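Local coordinates for protein GCN5-related N-acetyltransferase (Kribbella flavida, PDB 4H89) that probably transfers an acyl group, most likely acetyl from acetyl-CoA, to an acceptor molecule, at residues V11-D16 with Q59-V64; P80-P85 with A124-A129. All blocks are in the same frame, centred on the assembly; numbering follows the deposited sequence.

Interaction 1 of 2, residues V11-D16 with Q59-V64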
ATOM      1  N   VAL A  11      -3.202 -22.464 -15.565  1.00 13.91           N
ATOM      2  CA  VAL A  11      -3.124 -21.027 -15.340  1.00 12.79           C
ATOM      3  C   VAL A  11      -2.708 -20.368 -16.682  1.00 13.05           C
ATOM      4  O   VAL A  11      -1.684 -20.725 -17.268  1.00 15.13           O
ATOM      5  CB  VAL A  11      -2.119 -20.676 -14.222  1.00 13.71           C
ATOM      6  CG1 VAL A  11      -2.096 -19.165 -14.041  1.00 15.12           C
ATOM      7  CG2 VAL A  11      -2.485 -21.379 -12.939  1.00 14.20           C
ATOM      8  N   ARG A  12      -3.511 -19.399 -17.097  1.00 13.98           N
ATOM      9  CA  ARG A  12      -3.273 -18.717 -18.351  1.00 14.21           C
ATOM     10  C   ARG A  12      -3.650 -17.253 -18.172  1.00 13.84           C
ATOM     11  O   ARG A  12      -4.324 -16.857 -17.210  1.00 14.23           O
ATOM     12  CB  ARG A  12      -4.116 -19.299 -19.493  1.00 16.09           C
ATOM     13  CG  ARG A  12      -5.622 -19.223 -19.282  1.00 17.06           C
ATOM     14  CD  ARG A  12      -6.397 -19.486 -20.564  1.00 20.59           C
ATOM     15  NE  ARG A  12      -7.844 -19.544 -20.372  1.00 20.82           N
ATOM     16  CZ  ARG A  12      -8.678 -18.490 -20.178  1.00 21.06           C
ATOM     17  NH1 ARG A  12      -8.268 -17.240 -20.140  1.00 16.10           N
ATOM     18  NH2 ARG A  12     -10.003 -18.666 -20.021  1.00 24.64           N
ATOM     19  N   ASP A  13      -3.193 -16.412 -19.117  1.00 14.23           N
ATOM     20  CA  ASP A  13      -3.574 -15.028 -19.095  1.00 15.55           C
ATOM     21  C   ASP A  13      -5.115 -14.918 -19.124  1.00 14.58           C
ATOM     22  O   ASP A  13      -5.811 -15.633 -19.832  1.00 15.46           O
ATOM     23  CB  ASP A  13      -3.050 -14.251 -20.306  1.00 17.17           C
ATOM     24  CG  ASP A  13      -1.567 -14.052 -20.312  1.00 22.99           C
ATOM     25  OD1 ASP A  13      -0.829 -14.556 -19.463  1.00 21.40           O
ATOM     26  OD2 ASP A  13      -1.139 -13.362 -21.270  1.00 32.45           O
ATOM     27  N   ALA A  14      -5.645 -14.002 -18.329  1.00 14.77           N
ATOM     28  CA  ALA A  14      -7.064 -13.712 -18.328  1.00 14.76           C
ATOM     29  C   ALA A  14      -7.430 -13.054 -19.658  1.00 17.41           C
ATOM     30  O   ALA A  14      -6.664 -12.261 -20.193  1.00 20.64           O
ATOM     31  CB  ALA A  14      -7.410 -12.796 -17.172  1.00 15.69           C
ATOM     32  N   GLU A  15      -8.618 -13.393 -20.155  1.00 17.20           N
ATOM     33  CA  GLU A  15      -9.208 -12.776 -21.332  1.00 20.18           C
ATOM     34  C   GLU A  15     -10.285 -11.851 -20.825  1.00 18.19           C
ATOM     35  O   GLU A  15     -10.821 -12.054 -19.738  1.00 17.49           O
ATOM     36  CB  GLU A  15      -9.800 -13.868 -22.258  1.00 23.58           C
ATOM     37  CG  GLU A  15      -8.659 -14.752 -22.827  1.00 32.36           C
ATOM     38  CD  GLU A  15      -9.044 -16.130 -23.411  1.00 50.77           C
ATOM     39  OE1 GLU A  15     -10.225 -16.377 -23.755  1.00 59.65           O
ATOM     40  OE2 GLU A  15      -8.122 -16.992 -23.541  1.00 53.66           O
ATOM     41  N   ASP A  16     -10.625 -10.832 -21.585  1.00 20.33           N
ATOM     42  CA  ASP A  16     -11.671  -9.880 -21.160  1.00 19.85           C
ATOM     43  C   ASP A  16     -12.991 -10.541 -20.823  1.00 20.71           C
ATOM     44  O   ASP A  16     -13.646 -10.200 -19.813  1.00 22.58           O
ATOM     45  CB  ASP A  16     -11.885  -8.848 -22.233  1.00 21.64           C
ATOM     46  CG  ASP A  16     -10.667  -8.005 -22.445  1.00 25.88           C
ATOM     47  OD1 ASP A  16     -10.305  -7.246 -21.500  1.00 30.60           O
ATOM     48  OD2 ASP A  16     -10.059  -8.145 -23.534  1.00 28.64           O
ATOM     49  N   GLN A  59       4.566  -3.739 -16.505  1.00 38.06           N
ATOM     50  CA  GLN A  59       5.012  -5.010 -15.912  1.00 20.96           C
ATOM     51  C   GLN A  59       3.948  -5.586 -14.993  1.00 17.72           C
ATOM     52  O   GLN A  59       4.163  -5.757 -13.799  1.00 17.55           O
ATOM     53  CB  GLN A  59       6.317  -4.800 -15.149  1.00 25.11           C
ATOM     54  CG  GLN A  59       7.509  -4.489 -16.045  1.00 30.96           C
ATOM     55  CD  GLN A  59       8.740  -5.183 -15.547  1.00 35.84           C
ATOM     56  OE1 GLN A  59       9.318  -4.766 -14.561  1.00 47.25           O
ATOM     57  NE2 GLN A  59       9.142  -6.268 -16.223  1.00 37.77           N
ATOM     58  N   SER A  60       2.802  -5.851 -15.584  1.00 17.03           N
ATOM     59  CA  SER A  60       1.617  -6.298 -14.849  1.00 15.53           C
ATOM     60  C   SER A  60       0.917  -7.353 -15.656  1.00 15.09           C
ATOM     61  O   SER A  60       1.084  -7.435 -16.854  1.00 16.86           O
ATOM     62  CB  SER A  60       0.683  -5.105 -14.647  1.00 18.07           C
ATOM     63  OG  SER A  60       1.279  -4.123 -13.783  1.00 24.77           O
ATOM     64  N   ARG A  61       0.105  -8.166 -14.965  1.00 13.99           N
ATOM     65  CA  ARG A  61      -0.559  -9.285 -15.610  1.00 13.05           C
ATOM     66  C   ARG A  61      -1.711  -9.751 -14.759  1.00 12.60           C
ATOM     67  O   ARG A  61      -1.656  -9.621 -13.535  1.00 13.15           O
ATOM     68  CB  ARG A  61       0.467 -10.410 -15.847  1.00 13.28           C
ATOM     69  CG  ARG A  61      -0.058 -11.736 -16.417  1.00 14.89           C
ATOM     70  CD  ARG A  61       1.153 -12.592 -16.788  1.00 14.23           C
ATOM     71  NE  ARG A  61       0.779 -13.907 -17.278  1.00 16.02           N
ATOM     72  CZ  ARG A  61       0.980 -15.051 -16.641  1.00 16.97           C
ATOM     73  NH1 ARG A  61       1.530 -15.066 -15.453  1.00 19.04           N
ATOM     74  NH2 ARG A  61       0.602 -16.144 -17.224  1.00 20.99           N
ATOM     75  N   THR A  62      -2.750 -10.266 -15.420  1.00 11.86           N
ATOM     76  CA  THR A  62      -3.856 -10.942 -14.721  1.00 12.30           C
ATOM     77  C   THR A  62      -4.009 -12.303 -15.333  1.00 12.38           C
ATOM     78  O   THR A  62      -3.991 -12.451 -16.561  1.00 13.85           O
ATOM     79  CB  THR A  62      -5.134 -10.124 -14.838  1.00 13.96           C
ATOM     80  OG1 THR A  62      -4.892  -8.801 -14.366  1.00 16.04           O
ATOM     81  CG2 THR A  62      -6.307 -10.761 -14.093  1.00 14.00           C
ATOM     82  N   THR A  63      -4.169 -13.312 -14.476  1.00 13.09           N
ATOM     83  CA  THR A  63      -4.345 -14.691 -14.888  1.00 12.75           C
ATOM     84  C   THR A  63      -5.645 -15.268 -14.365  1.00 12.53           C
ATOM     85  O   THR A  63      -6.227 -14.723 -13.423  1.00 13.33           O
ATOM     86  CB  THR A  63      -3.215 -15.581 -14.371  1.00 13.04           C
ATOM     87  OG1 THR A  63      -3.220 -15.556 -12.952  1.00 13.68           O
ATOM     88  CG2 THR A  63      -1.876 -15.095 -14.890  1.00 13.53           C
ATOM     89  N   VAL A  64      -6.037 -16.369 -14.990  1.00 13.18           N
ATOM     90  CA  VAL A  64      -7.112 -17.223 -14.463  1.00 12.38           C
ATOM     91  C   VAL A  64      -6.587 -18.637 -14.345  1.00 12.59           C
ATOM     92  O   VAL A  64      -5.736 -19.067 -15.142  1.00 13.96           O
ATOM     93  CB  VAL A  64      -8.413 -17.201 -15.280  1.00 14.05           C
ATOM     94  CG1 VAL A  64      -9.131 -15.893 -15.106  1.00 14.80           C
ATOM     95  CG2 VAL A  64      -8.146 -17.521 -16.740  1.00 15.19           C
TER
HETATM   96  O   HOH W   1       0.596 -19.167 -17.334  1.00 21.43           O
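Arg-12 and Val-64 face each other as an antiparallel hydrogen-bonded pair: Arg-12 N donates to Val-64 O at 3.0 Å, and Val-64 N returns a bond to Arg-12 O at 2.8 Å. One residue on, Asp-13 and Thr-63 form a non-hydrogen-bonded pair, and the chain then peels away with a last backbone bond from Ala-14 N to Thr-62 O (2.9 Å). That bond is almost straight at its hydrogen (176°), although the donor sits tilted from the carbonyl plane.

The charged contact across the segments is between Asp-13 and Arg-61. The arginine, extended from CG to NE, runs forward past Thr-63 of its own strand to grip Asp-13 OD1 side-on, with Arg-61 NE at 2.8 Å and NH2 at 3.1 Å from that one oxygen. OD1 lies in the guanidinium plane, but the carboxylate is turned 67° from it; NE comes to OD1 from above the carboxylate plane, NH2 nearly in line with the C-O bond. Thr-63 CG2 covers the centre of one guanidinium face, a water joins NH2 to Val-11 O, and NH1 makes a salt bridge to Asp-112 of helix 105-119. The other guanidinium, that of Arg-12, bonds Asp-13 O through NH1, which also forms a salt bridge with Asp-18; Glu-15 OE2 lies over one of its faces as a charge partner.

Strand 10-13 is the outermost strand at one end of the mixed sheet, in the place of the first strand of the GNAT fold; strand 61-66 lies between it and strand 72-80.

In the packing, Arg-12 runs beside Val-64, whose CG2 lies over the guanidinium face opposite Glu-15, 3.4 Å from Arg-12 NH1. Val-11 CG1 packs on Thr-63 CB, while Ala-14 CB touches Val-64 CG1.

Interaction 2 of 2, residues P80-P85 with A124-A129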
ATOM      1  N   PRO A  80       4.032  -4.243 -10.254  1.00 13.62           N
ATOM      2  CA  PRO A  80       5.044  -3.704  -9.344  1.00 12.65           C
ATOM      3  C   PRO A  80       4.398  -3.223  -8.043  1.00 13.19           C
ATOM      4  O   PRO A  80       3.327  -2.564  -8.068  1.00 15.30           O
ATOM      5  CB  PRO A  80       5.673  -2.535 -10.141  1.00 13.32           C
ATOM      6  CG  PRO A  80       5.274  -2.804 -11.576  1.00 15.97           C
ATOM      7  CD  PRO A  80       3.932  -3.449 -11.476  1.00 15.54           C
ATOM      8  N   ASN A  81       5.009  -3.494  -6.902  1.00 12.63           N
ATOM      9  CA  ASN A  81       4.419  -3.114  -5.635  1.00 13.88           C
ATOM     10  C   ASN A  81       4.398  -1.628  -5.426  1.00 14.96           C
ATOM     11  O   ASN A  81       3.513  -1.124  -4.767  1.00 15.68           O
ATOM     12  CB  ASN A  81       5.117  -3.776  -4.456  1.00 14.37           C
ATOM     13  CG  ASN A  81       4.245  -3.797  -3.196  1.00 15.40           C
ATOM     14  OD1 ASN A  81       3.021  -4.017  -3.275  1.00 16.38           O
ATOM     15  ND2 ASN A  81       4.847  -3.570  -2.048  1.00 15.41           N
ATOM     16  N   ARG A  82       5.418  -0.946  -5.940  1.00 13.78           N
ATOM     17  CA  ARG A  82       5.571   0.485  -5.843  1.00 15.42           C
ATOM     18  C   ARG A  82       6.185   0.946  -7.164  1.00 15.69           C
ATOM     19  O   ARG A  82       6.831   0.196  -7.838  1.00 16.01           O
ATOM     20  CB  ARG A  82       6.538   0.872  -4.678  1.00 16.56           C
ATOM     21  CG  ARG A  82       5.931   0.521  -3.333  1.00 19.76           C
ATOM     22  CD  ARG A  82       6.783   0.799  -2.099  1.00 23.26           C
ATOM     23  NE  ARG A  82       5.833   0.978  -0.976  1.00 34.04           N
ATOM     24  CZ  ARG A  82       5.513   0.060  -0.070  1.00 36.43           C
ATOM     25  NH1 ARG A  82       4.557   0.343   0.809  1.00 36.26           N
ATOM     26  NH2 ARG A  82       6.177  -1.104   0.027  1.00 45.79           N
ATOM     27  N   PRO A  83       5.952   2.200  -7.513  1.00 16.02           N
ATOM     28  CA  PRO A  83       6.498   2.713  -8.767  1.00 17.51           C
ATOM     29  C   PRO A  83       7.923   3.183  -8.607  1.00 16.64           C
ATOM     30  O   PRO A  83       8.491   3.200  -7.520  1.00 16.06           O
ATOM     31  CB  PRO A  83       5.575   3.896  -9.073  1.00 20.24           C
ATOM     32  CG  PRO A  83       5.183   4.387  -7.727  1.00 20.56           C
ATOM     33  CD  PRO A  83       5.045   3.141  -6.867  1.00 18.06           C
ATOM     34  N   GLY A  84       8.502   3.594  -9.720  1.00 18.18           N
ATOM     35  CA  GLY A  84       9.811   4.218  -9.708  1.00 19.13           C
ATOM     36  C   GLY A  84      10.877   3.397  -9.010  1.00 15.93           C
ATOM     37  O   GLY A  84      11.150   2.256  -9.363  1.00 17.85           O
ATOM     38  N   PRO A  85      11.490   3.982  -7.957  1.00 15.66           N
ATOM     39  CA  PRO A  85      12.592   3.284  -7.315  1.00 14.80           C
ATOM     40  C   PRO A  85      12.184   2.102  -6.457  1.00 15.29           C
ATOM     41  O   PRO A  85      13.044   1.438  -5.912  1.00 14.51           O
ATOM     42  CB  PRO A  85      13.248   4.382  -6.478  1.00 18.00           C
ATOM     43  CG  PRO A  85      12.130   5.299  -6.137  1.00 16.99           C
ATOM     44  CD  PRO A  85      11.269   5.304  -7.368  1.00 16.66           C
ATOM     45  N   ALA A 124      12.241  -9.342  -6.164  1.00 12.38           N
ATOM     46  CA  ALA A 124      11.542  -9.839  -4.992  1.00 12.09           C
ATOM     47  C   ALA A 124      10.051  -9.682  -5.220  1.00 11.67           C
ATOM     48  O   ALA A 124       9.629  -9.050  -6.164  1.00 12.44           O
ATOM     49  CB  ALA A 124      11.982  -9.076  -3.758  1.00 12.84           C
ATOM     50  N   ILE A 125       9.317 -10.295  -4.306  1.00 12.11           N
ATOM     51  CA  ILE A 125       7.863 -10.188  -4.237  1.00 11.62           C
ATOM     52  C   ILE A 125       7.473  -9.851  -2.799  1.00 13.08           C
ATOM     53  O   ILE A 125       8.014 -10.401  -1.856  1.00 13.49           O
ATOM     54  CB  ILE A 125       7.159 -11.501  -4.610  1.00 13.33           C
ATOM     55  CG1 ILE A 125       7.657 -12.043  -5.941  1.00 14.16           C
ATOM     56  CG2 ILE A 125       5.650 -11.315  -4.697  1.00 14.03           C
ATOM     57  CD1 ILE A 125       7.307 -13.497  -6.223  1.00 15.35           C
ATOM     58  N   GLN A 126       6.525  -8.944  -2.641  1.00 12.07           N
ATOM     59  CA  GLN A 126       6.047  -8.528  -1.331  1.00 13.91           C
ATOM     60  C   GLN A 126       4.526  -8.606  -1.318  1.00 14.79           C
ATOM     61  O   GLN A 126       3.874  -8.151  -2.265  1.00 15.80           O
ATOM     62  CB  GLN A 126       6.493  -7.080  -1.085  1.00 15.60           C
ATOM     63  CG  GLN A 126       6.038  -6.457   0.204  1.00 17.20           C
ATOM     64  CD  GLN A 126       6.646  -5.120   0.437  1.00 16.82           C
ATOM     65  OE1 GLN A 126       7.775  -4.818  -0.030  1.00 18.62           O
ATOM     66  NE2 GLN A 126       5.948  -4.301   1.193  1.00 19.67           N
ATOM     67  N   PHE A 127       3.967  -9.147  -0.230  1.00 14.44           N
ATOM     68  CA  PHE A 127       2.523  -9.056   0.057  1.00 13.85           C
ATOM     69  C   PHE A 127       2.396  -8.094   1.240  1.00 14.56           C
ATOM     70  O   PHE A 127       2.934  -8.353   2.307  1.00 15.14           O
ATOM     71  CB  PHE A 127       1.923 -10.440   0.412  1.00 15.58           C
ATOM     72  CG  PHE A 127       2.024 -11.453  -0.677  1.00 14.53           C
ATOM     73  CD1 PHE A 127       2.181 -11.105  -2.037  1.00 17.50           C
ATOM     74  CD2 PHE A 127       2.031 -12.791  -0.360  1.00 16.11           C
ATOM     75  CE1 PHE A 127       2.227 -12.086  -3.034  1.00 17.94           C
ATOM     76  CE2 PHE A 127       2.057 -13.779  -1.315  1.00 15.64           C
ATOM     77  CZ  PHE A 127       2.184 -13.437  -2.667  1.00 16.07           C
ATOM     78  N   ASN A 128       1.674  -6.992   1.039  1.00 16.56           N
ATOM     79  CA  ASN A 128       1.643  -5.941   2.021  1.00 16.41           C
ATOM     80  C   ASN A 128       0.815  -6.241   3.248  1.00 16.07           C
ATOM     81  O   ASN A 128       1.060  -5.663   4.305  1.00 17.46           O
ATOM     82  CB  ASN A 128       1.129  -4.673   1.355  1.00 17.40           C
ATOM     83  CG  ASN A 128       1.956  -4.340   0.172  1.00 22.50           C
ATOM     84  OD1 ASN A 128       3.172  -4.126   0.334  1.00 18.50           O
ATOM     85  ND2 ASN A 128       1.367  -4.479  -1.053  1.00 31.20           N
ATOM     86  N   ALA A 129      -0.189  -7.105   3.089  1.00 15.81           N
ATOM     87  CA  ALA A 129      -1.160  -7.325   4.136  1.00 16.41           C
ATOM     88  C   ALA A 129      -1.795  -8.683   3.999  1.00 18.30           C
ATOM     89  O   ALA A 129      -2.630  -8.930   3.130  1.00 26.50           O
ATOM     90  CB  ALA A 129      -2.230  -6.263   4.074  1.00 17.62           C
TER
HETATM   91  O   HOH W   2       7.616  -2.657  -1.703  1.00 17.79           O
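Asn-81 ND2 donates twice, to Asn-128 OD1 at 3.0 Å and to a water at 2.9 Å. Asn-128 ND2 answers the first bond with a nearly straight one of 2.8 Å to Asn-81 OD1. The two side chains come from opposite directions and their amides lie almost coplanar, 10° apart, so each N-H meets an in-plane lone pair of the other oxygen. The two bonds hold the amides in complementary orientation. With chi1 at -160°, CG anti to N, the Asn-81 amide is carried across to Asn-128.

The water also accepts from Arg-82 NH2 and donates to Gln-126 OE1, so it ties together three side chains. Gln-126, extended beyond CG, crosses Asn-81 at about a right angle, and its CD comes within 3.4 Å of Asn-81 ND2. Gln-126 NE2 lies near the guanidinium plane of Arg-82, 3.4 Å from NH2; both are donors and do not bond each other.

Val-152 of the second subunit packs on Gln-126, and Ala-129 of that subunit packs on Arg-82, which puts the cluster at the interface with the second subunit. Within its own subunit the amide pair spans strand 89-96, with Ser-91 touching both asparagines. It thus links the loop of the 72-80/89-96 beta hairpin to strand 124-131 at Asn-128, where the chain turns a corner; that strand is the parallel neighbour of 89-96 in the central sheet of the GNAT fold.

Both contacts reach the same mixed sheet, with centres 19 Å apart. Interaction 1 joins the edge strand 10-13 to strand 61-66; interaction 2 ties the loop after strand 72-80 to strand 124-131, beyond strand 89-96. Strand 72-80 connects them, since it pairs with 61-66 and runs into the loop of interaction 2. They meet directly where Pro-80 CD packs 3.3 Å from Gln-59 O and 3.6 Å from Ser-60 OG. Their surroundings differ: the second subunit does not touch segments 11-16 and 59-64, whereas it packs against interaction 2. In GNAT enzymes acetyl-CoA usually binds where the strands corresponding to 89-96 and 124-131 splay apart, the pair beside interaction 2.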